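Local coordinates for N-terminal acetyltransferase-like protein (PDB 5NNP) that probably serves as the TPR-repeat auxiliary subunit of an N-terminal acetyltransferase complex, wrapping round a partner protein chain, at residues D441-Q452 with A461-T469. Sequence-based numbering, arbitrary orientation.
With PO4 (phosphate ion), chain U.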
ATOM      1  N   ASP A 441     -15.628  20.285  -2.542  1.00 41.44           N
ATOM      2  CA  ASP A 441     -14.871  19.200  -3.148  1.00 34.07           C
ATOM      3  C   ASP A 441     -13.410  19.192  -2.726  1.00 34.52           C
ATOM      4  O   ASP A 441     -12.681  20.153  -2.979  1.00 39.12           O
ATOM      5  CB  ASP A 441     -14.971  19.326  -4.654  1.00 37.79           C
ATOM      6  CG  ASP A 441     -14.226  18.244  -5.382  1.00 38.10           C
ATOM      7  OD1 ASP A 441     -14.678  17.078  -5.303  1.00 37.78           O
ATOM      8  OD2 ASP A 441     -13.228  18.576  -6.069  1.00 30.50           O
ATOM      9  N   ARG A 442     -12.959  18.118  -2.085  1.00 31.30           N
ATOM     10  CA  ARG A 442     -11.612  18.145  -1.516  1.00 33.41           C
ATOM     11  C   ARG A 442     -10.502  18.037  -2.573  1.00 33.29           C
ATOM     12  O   ARG A 442      -9.406  18.568  -2.378  1.00 30.02           O
ATOM     13  CB  ARG A 442     -11.430  17.046  -0.468  1.00 33.95           C
ATOM     14  CG  ARG A 442     -10.175  17.268   0.386  1.00 34.34           C
ATOM     15  CD  ARG A 442     -10.031  16.295   1.537  1.00 27.83           C
ATOM     16  NE  ARG A 442      -9.007  16.753   2.473  1.00 28.22           N
ATOM     17  CZ  ARG A 442      -8.675  16.130   3.602  1.00 38.71           C
ATOM     18  NH1 ARG A 442      -9.293  15.016   3.971  1.00 40.59           N
ATOM     19  NH2 ARG A 442      -7.734  16.638   4.383  1.00 40.24           N
ATOM     20  N   TYR A 443     -10.781  17.364  -3.686  1.00 29.29           N
ATOM     21  CA  TYR A 443      -9.771  17.193  -4.720  1.00 26.76           C
ATOM     22  C   TYR A 443      -9.243  18.518  -5.200  1.00 28.49           C
ATOM     23  O   TYR A 443      -8.043  18.694  -5.300  1.00 38.03           O
ATOM     24  CB  TYR A 443     -10.310  16.419  -5.920  1.00 33.25           C
ATOM     25  CG  TYR A 443      -9.252  16.225  -6.989  1.00 30.15           C
ATOM     26  CD1 TYR A 443      -8.969  17.241  -7.900  1.00 28.01           C
ATOM     27  CD2 TYR A 443      -8.515  15.049  -7.060  1.00 23.86           C
ATOM     28  CE1 TYR A 443      -7.997  17.090  -8.856  1.00 30.70           C
ATOM     29  CE2 TYR A 443      -7.546  14.887  -8.011  1.00 31.72           C
ATOM     30  CZ  TYR A 443      -7.293  15.911  -8.918  1.00 38.12           C
ATOM     31  OH  TYR A 443      -6.325  15.750  -9.885  1.00 47.93           O
ATOM     32  N   ILE A 444     -10.138  19.449  -5.518  1.00 31.02           N
ATOM     33  CA  ILE A 444      -9.693  20.748  -5.983  1.00 36.00           C
ATOM     34  C   ILE A 444      -9.053  21.519  -4.817  1.00 37.01           C
ATOM     35  O   ILE A 444      -8.123  22.287  -5.015  1.00 38.73           O
ATOM     36  CB  ILE A 444     -10.853  21.567  -6.646  1.00 38.83           C
ATOM     37  CG1 ILE A 444     -10.279  22.758  -7.424  1.00 41.29           C
ATOM     38  CG2 ILE A 444     -11.918  22.018  -5.636  1.00 30.81           C
ATOM     39  CD1 ILE A 444      -9.192  22.345  -8.435  1.00 34.67           C
ATOM     40  N   ASN A 445      -9.513  21.283  -3.594  1.00 38.02           N
ATOM     41  CA  ASN A 445      -8.865  21.920  -2.457  1.00 34.42           C
ATOM     42  C   ASN A 445      -7.415  21.454  -2.340  1.00 38.02           C
ATOM     43  O   ASN A 445      -6.511  22.263  -2.113  1.00 35.16           O
ATOM     44  CB  ASN A 445      -9.624  21.638  -1.161  1.00 36.51           C
ATOM     45  CG  ASN A 445      -8.967  22.282   0.060  1.00 35.50           C
ATOM     46  OD1 ASN A 445      -8.038  21.724   0.635  1.00 37.06           O
ATOM     47  ND2 ASN A 445      -9.462  23.452   0.463  1.00 26.63           N
ATOM     48  N   SER A 446      -7.194  20.152  -2.523  1.00 38.95           N
ATOM     49  CA  SER A 446      -5.849  19.575  -2.450  1.00 33.39           C
ATOM     50  C   SER A 446      -4.924  20.108  -3.548  1.00 35.08           C
ATOM     51  O   SER A 446      -3.740  20.333  -3.315  1.00 39.01           O
ATOM     52  CB  SER A 446      -5.917  18.047  -2.527  1.00 30.24           C
ATOM     53  OG  SER A 446      -6.689  17.515  -1.463  1.00 35.55           O
ATOM     54  N   LYS A 447      -5.463  20.292  -4.742  1.00 33.61           N
ATOM     55  CA  LYS A 447      -4.713  20.862  -5.852  1.00 37.94           C
ATOM     56  C   LYS A 447      -4.236  22.287  -5.561  1.00 42.26           C
ATOM     57  O   LYS A 447      -3.091  22.659  -5.846  1.00 39.82           O
ATOM     58  CB  LYS A 447      -5.576  20.858  -7.102  1.00 38.85           C
ATOM     59  CG  LYS A 447      -5.316  19.700  -7.999  1.00 45.37           C
ATOM     60  CD  LYS A 447      -4.010  19.893  -8.717  1.00 49.74           C
ATOM     61  CE  LYS A 447      -3.664  18.654  -9.517  1.00 58.68           C
ATOM     62  NZ  LYS A 447      -3.200  17.539  -8.639  1.00 57.75           N
ATOM     63  N   ALA A 448      -5.126  23.084  -4.988  1.00 32.07           N
ATOM     64  CA  ALA A 448      -4.802  24.476  -4.719  1.00 36.10           C
ATOM     65  C   ALA A 448      -3.680  24.545  -3.689  1.00 40.21           C
ATOM     66  O   ALA A 448      -2.679  25.233  -3.890  1.00 43.77           O
ATOM     67  CB  ALA A 448      -6.049  25.247  -4.244  1.00 31.56           C
ATOM     68  N   ALA A 449      -3.830  23.803  -2.599  1.00 38.39           N
ATOM     69  CA  ALA A 449      -2.777  23.734  -1.588  1.00 39.94           C
ATOM     70  C   ALA A 449      -1.422  23.317  -2.183  1.00 38.11           C
ATOM     71  O   ALA A 449      -0.387  23.874  -1.834  1.00 46.02           O
ATOM     72  CB  ALA A 449      -3.176  22.781  -0.482  1.00 34.13           C
ATOM     73  N   LYS A 450      -1.439  22.335  -3.075  1.00 34.37           N
ATOM     74  CA  LYS A 450      -0.219  21.836  -3.683  1.00 37.12           C
ATOM     75  C   LYS A 450       0.428  22.933  -4.501  1.00 45.36           C
ATOM     76  O   LYS A 450       1.631  23.205  -4.369  1.00 40.99           O
ATOM     77  CB  LYS A 450      -0.502  20.617  -4.561  1.00 37.27           C
ATOM     78  CG  LYS A 450       0.719  20.086  -5.314  1.00 39.17           C
ATOM     79  CD  LYS A 450       0.307  19.065  -6.370  1.00 47.22           C
ATOM     80  CE  LYS A 450       1.499  18.538  -7.162  1.00 57.93           C
ATOM     81  NZ  LYS A 450       1.115  17.354  -7.984  1.00 64.10           N
ATOM     82  N   TYR A 451      -0.381  23.573  -5.342  1.00 46.39           N
ATOM     83  CA  TYR A 451       0.101  24.686  -6.155  1.00 44.18           C
ATOM     84  C   TYR A 451       0.665  25.835  -5.306  1.00 44.12           C
ATOM     85  O   TYR A 451       1.657  26.459  -5.671  1.00 46.13           O
ATOM     86  CB  TYR A 451      -1.014  25.179  -7.079  1.00 36.52           C
ATOM     87  CG  TYR A 451      -1.026  24.407  -8.375  1.00 42.52           C
ATOM     88  CD1 TYR A 451      -0.951  23.024  -8.369  1.00 45.99           C
ATOM     89  CD2 TYR A 451      -1.076  25.055  -9.603  1.00 49.25           C
ATOM     90  CE1 TYR A 451      -0.933  22.305  -9.540  1.00 43.99           C
ATOM     91  CE2 TYR A 451      -1.064  24.338 -10.786  1.00 48.23           C
ATOM     92  CZ  TYR A 451      -0.987  22.964 -10.745  1.00 45.36           C
ATOM     93  OH  TYR A 451      -0.967  22.240 -11.914  1.00 45.62           O
ATOM     94  N   GLN A 452       0.064  26.087  -4.157  1.00 38.67           N
ATOM     95  CA  GLN A 452       0.575  27.116  -3.272  1.00 36.92           C
ATOM     96  C   GLN A 452       1.932  26.718  -2.684  1.00 41.55           C
ATOM     97  O   GLN A 452       2.854  27.548  -2.615  1.00 42.79           O
ATOM     98  CB  GLN A 452      -0.458  27.418  -2.186  1.00 38.13           C
ATOM     99  CG  GLN A 452      -1.688  28.150  -2.749  1.00 35.81           C
ATOM    100  CD  GLN A 452      -2.884  28.172  -1.809  1.00 44.50           C
ATOM    101  OE1 GLN A 452      -2.896  27.487  -0.782  1.00 49.51           O
ATOM    102  NE2 GLN A 452      -3.902  28.965  -2.157  1.00 40.61           N
ATOM    103  N   ALA A 461      -0.876  27.492   2.093  1.00 43.96           N
ATOM    104  CA  ALA A 461      -1.304  26.152   1.683  1.00 38.09           C
ATOM    105  C   ALA A 461      -1.941  25.411   2.855  1.00 41.55           C
ATOM    106  O   ALA A 461      -2.972  24.756   2.696  1.00 42.24           O
ATOM    107  CB  ALA A 461      -0.144  25.358   1.122  1.00 35.51           C
ATOM    108  N   LEU A 462      -1.332  25.538   4.033  1.00 41.11           N
ATOM    109  CA  LEU A 462      -1.837  24.900   5.241  1.00 34.83           C
ATOM    110  C   LEU A 462      -3.227  25.434   5.625  1.00 42.78           C
ATOM    111  O   LEU A 462      -4.051  24.708   6.176  1.00 41.85           O
ATOM    112  CB  LEU A 462      -0.846  25.103   6.392  1.00 37.09           C
ATOM    113  CG  LEU A 462      -1.085  24.332   7.701  1.00 45.07           C
ATOM    114  CD1 LEU A 462      -1.258  22.850   7.445  1.00 42.06           C
ATOM    115  CD2 LEU A 462       0.037  24.559   8.715  1.00 36.48           C
ATOM    116  N   ALA A 463      -3.496  26.702   5.331  1.00 36.36           N
ATOM    117  CA  ALA A 463      -4.789  27.265   5.698  1.00 39.37           C
ATOM    118  C   ALA A 463      -5.869  26.812   4.716  1.00 48.90           C
ATOM    119  O   ALA A 463      -7.045  26.709   5.068  1.00 55.76           O
ATOM    120  CB  ALA A 463      -4.717  28.771   5.764  1.00 32.53           C
ATOM    121  N   THR A 464      -5.462  26.543   3.482  1.00 44.13           N
ATOM    122  CA  THR A 464      -6.361  25.968   2.492  1.00 40.98           C
ATOM    123  C   THR A 464      -6.794  24.566   2.939  1.00 46.07           C
ATOM    124  O   THR A 464      -7.978  24.209   2.903  1.00 42.80           O
ATOM    125  CB  THR A 464      -5.682  25.891   1.116  1.00 40.83           C
ATOM    126  OG1 THR A 464      -5.198  27.185   0.736  1.00 43.72           O
ATOM    127  CG2 THR A 464      -6.638  25.352   0.051  1.00 40.94           C
ATOM    128  N   MET A 465      -5.821  23.768   3.365  1.00 44.29           N
ATOM    129  CA  MET A 465      -6.115  22.419   3.810  1.00 40.42           C
ATOM    130  C   MET A 465      -6.991  22.471   5.062  1.00 42.53           C
ATOM    131  O   MET A 465      -7.804  21.574   5.291  1.00 42.49           O
ATOM    132  CB  MET A 465      -4.828  21.644   4.072  1.00 34.12           C
ATOM    133  CG  MET A 465      -3.949  21.467   2.850  1.00 39.81           C
ATOM    134  SD  MET A 465      -4.430  20.163   1.691  1.00 33.25           S
ATOM    135  CE  MET A 465      -4.102  18.693   2.668  1.00 42.36           C
ATOM    136  N   GLY A 466      -6.825  23.529   5.854  1.00 36.76           N
ATOM    137  CA  GLY A 466      -7.630  23.747   7.040  1.00 38.92           C
ATOM    138  C   GLY A 466      -9.122  23.781   6.745  1.00 45.20           C
ATOM    139  O   GLY A 466      -9.943  23.531   7.631  1.00 50.89           O
ATOM    140  N   LEU A 467      -9.487  24.074   5.496  1.00 37.26           N
ATOM    141  CA  LEU A 467     -10.892  24.048   5.116  1.00 34.37           C
ATOM    142  C   LEU A 467     -11.498  22.627   5.182  1.00 39.33           C
ATOM    143  O   LEU A 467     -12.718  22.476   5.250  1.00 44.00           O
ATOM    144  CB  LEU A 467     -11.075  24.635   3.720  1.00 30.74           C
ATOM    145  CG  LEU A 467     -11.240  26.164   3.557  1.00 37.03           C
ATOM    146  CD1 LEU A 467     -10.724  26.948   4.757  1.00 31.25           C
ATOM    147  CD2 LEU A 467     -10.568  26.633   2.274  1.00 28.35           C
ATOM    148  N   PHE A 468     -10.657  21.591   5.184  1.00 42.99           N
ATOM    149  CA  PHE A 468     -11.156  20.210   5.211  1.00 38.65           C
ATOM    150  C   PHE A 468     -10.660  19.334   6.365  1.00 40.70           C
ATOM    151  O   PHE A 468     -11.147  18.222   6.519  1.00 56.18           O
ATOM    152  CB  PHE A 468     -10.843  19.518   3.887  1.00 32.76           C
ATOM    153  CG  PHE A 468     -11.785  19.896   2.780  1.00 36.51           C
ATOM    154  CD1 PHE A 468     -11.648  21.106   2.124  1.00 34.65           C
ATOM    155  CD2 PHE A 468     -12.821  19.046   2.409  1.00 37.38           C
ATOM    156  CE1 PHE A 468     -12.524  21.470   1.101  1.00 37.98           C
ATOM    157  CE2 PHE A 468     -13.699  19.391   1.403  1.00 37.42           C
ATOM    158  CZ  PHE A 468     -13.560  20.611   0.746  1.00 42.19           C
ATOM    159  N   THR A 469      -9.729  19.830   7.182  1.00 45.02           N
ATOM    160  CA  THR A 469      -9.242  19.098   8.361  1.00 43.34           C
ATOM    161  C   THR A 469     -10.172  19.314   9.544  1.00 58.15           C
ATOM    162  O   THR A 469     -10.784  20.371   9.646  1.00 69.09           O
ATOM    163  CB  THR A 469      -7.814  19.530   8.760  1.00 41.26           C
ATOM    164  OG1 THR A 469      -7.810  20.926   9.093  1.00 43.26           O
ATOM    165  CG2 THR A 469      -6.827  19.252   7.640  1.00 33.99           C
TER
HETATM  166  P   PO4 U 813      -0.655  18.532 -11.427  1.00 91.65           P
HETATM  167  O1  PO4 U 813      -0.757  20.016 -11.673  1.00 91.90           O
HETATM  168  O2  PO4 U 813       0.602  18.025 -12.099  1.00 96.43           O
HETATM  169  O3  PO4 U 813      -0.571  18.243  -9.943  1.00 90.57           O
HETATM  170  O4  PO4 U 813      -1.881  17.856 -11.995  1.00 92.08           O
HETATM  171  O   HOH W   1      -7.136  19.013   3.947  1.00 33.32           O
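R442 and N445 both swing CG anti to the backbone N (chi1 -166° and 180°), which sends the extended arginine chain and the carboxamide along F468 and T464. The R442 chain lies over one face of the F468 ring, CA standing 4.0 Å from the ring centroid in a CH-pi contact, and its guanidinium, nearly parallel to the ring, ends over F468 CB. Beside it the N445 amide meets the ring obliquely and gives ND2 to T464 O at 3.0 Å, the oxygen lying almost in the amide plane. The bond is fairly straight (160°) but arrives from above the carbonyl plane; L467 N reaches the same oxygen from the opposite face, so two donors grip it. The two helices, 442-454 and 458-465, run antiparallel as a helical hairpin, their local axes 8.4 Å apart, consistent with the TPR-like superhelix of NatA auxiliary subunits. T464 is a knob in the hole formed by N445, A448, A449 and Q452. Its OG1 bonds Q452 OE1 at 2.8 Å, in the carbonyl plane and on a lone pair; K460 O is a second partner of this hydroxyl. Small residues let the backbones close in near the connection: A461 CB sits 3.3 Å from A449 O, while A449 CB packs against M465 SD at 3.6 Å. At the other end a water accepts from R442 NH2 and donates to M465 O. D441 OD2 caps the helix at I444 N, and its carboxylate forms salt bridges with the chain of another protein, to which R442 NH1 is also hydrogen-bonded. On a separate flank, a phosphate ion, probably from the crystallisation liquor, takes a hydrogen bond from K450 NZ at O3 (2.7 Å) and a weak one from K447 NZ.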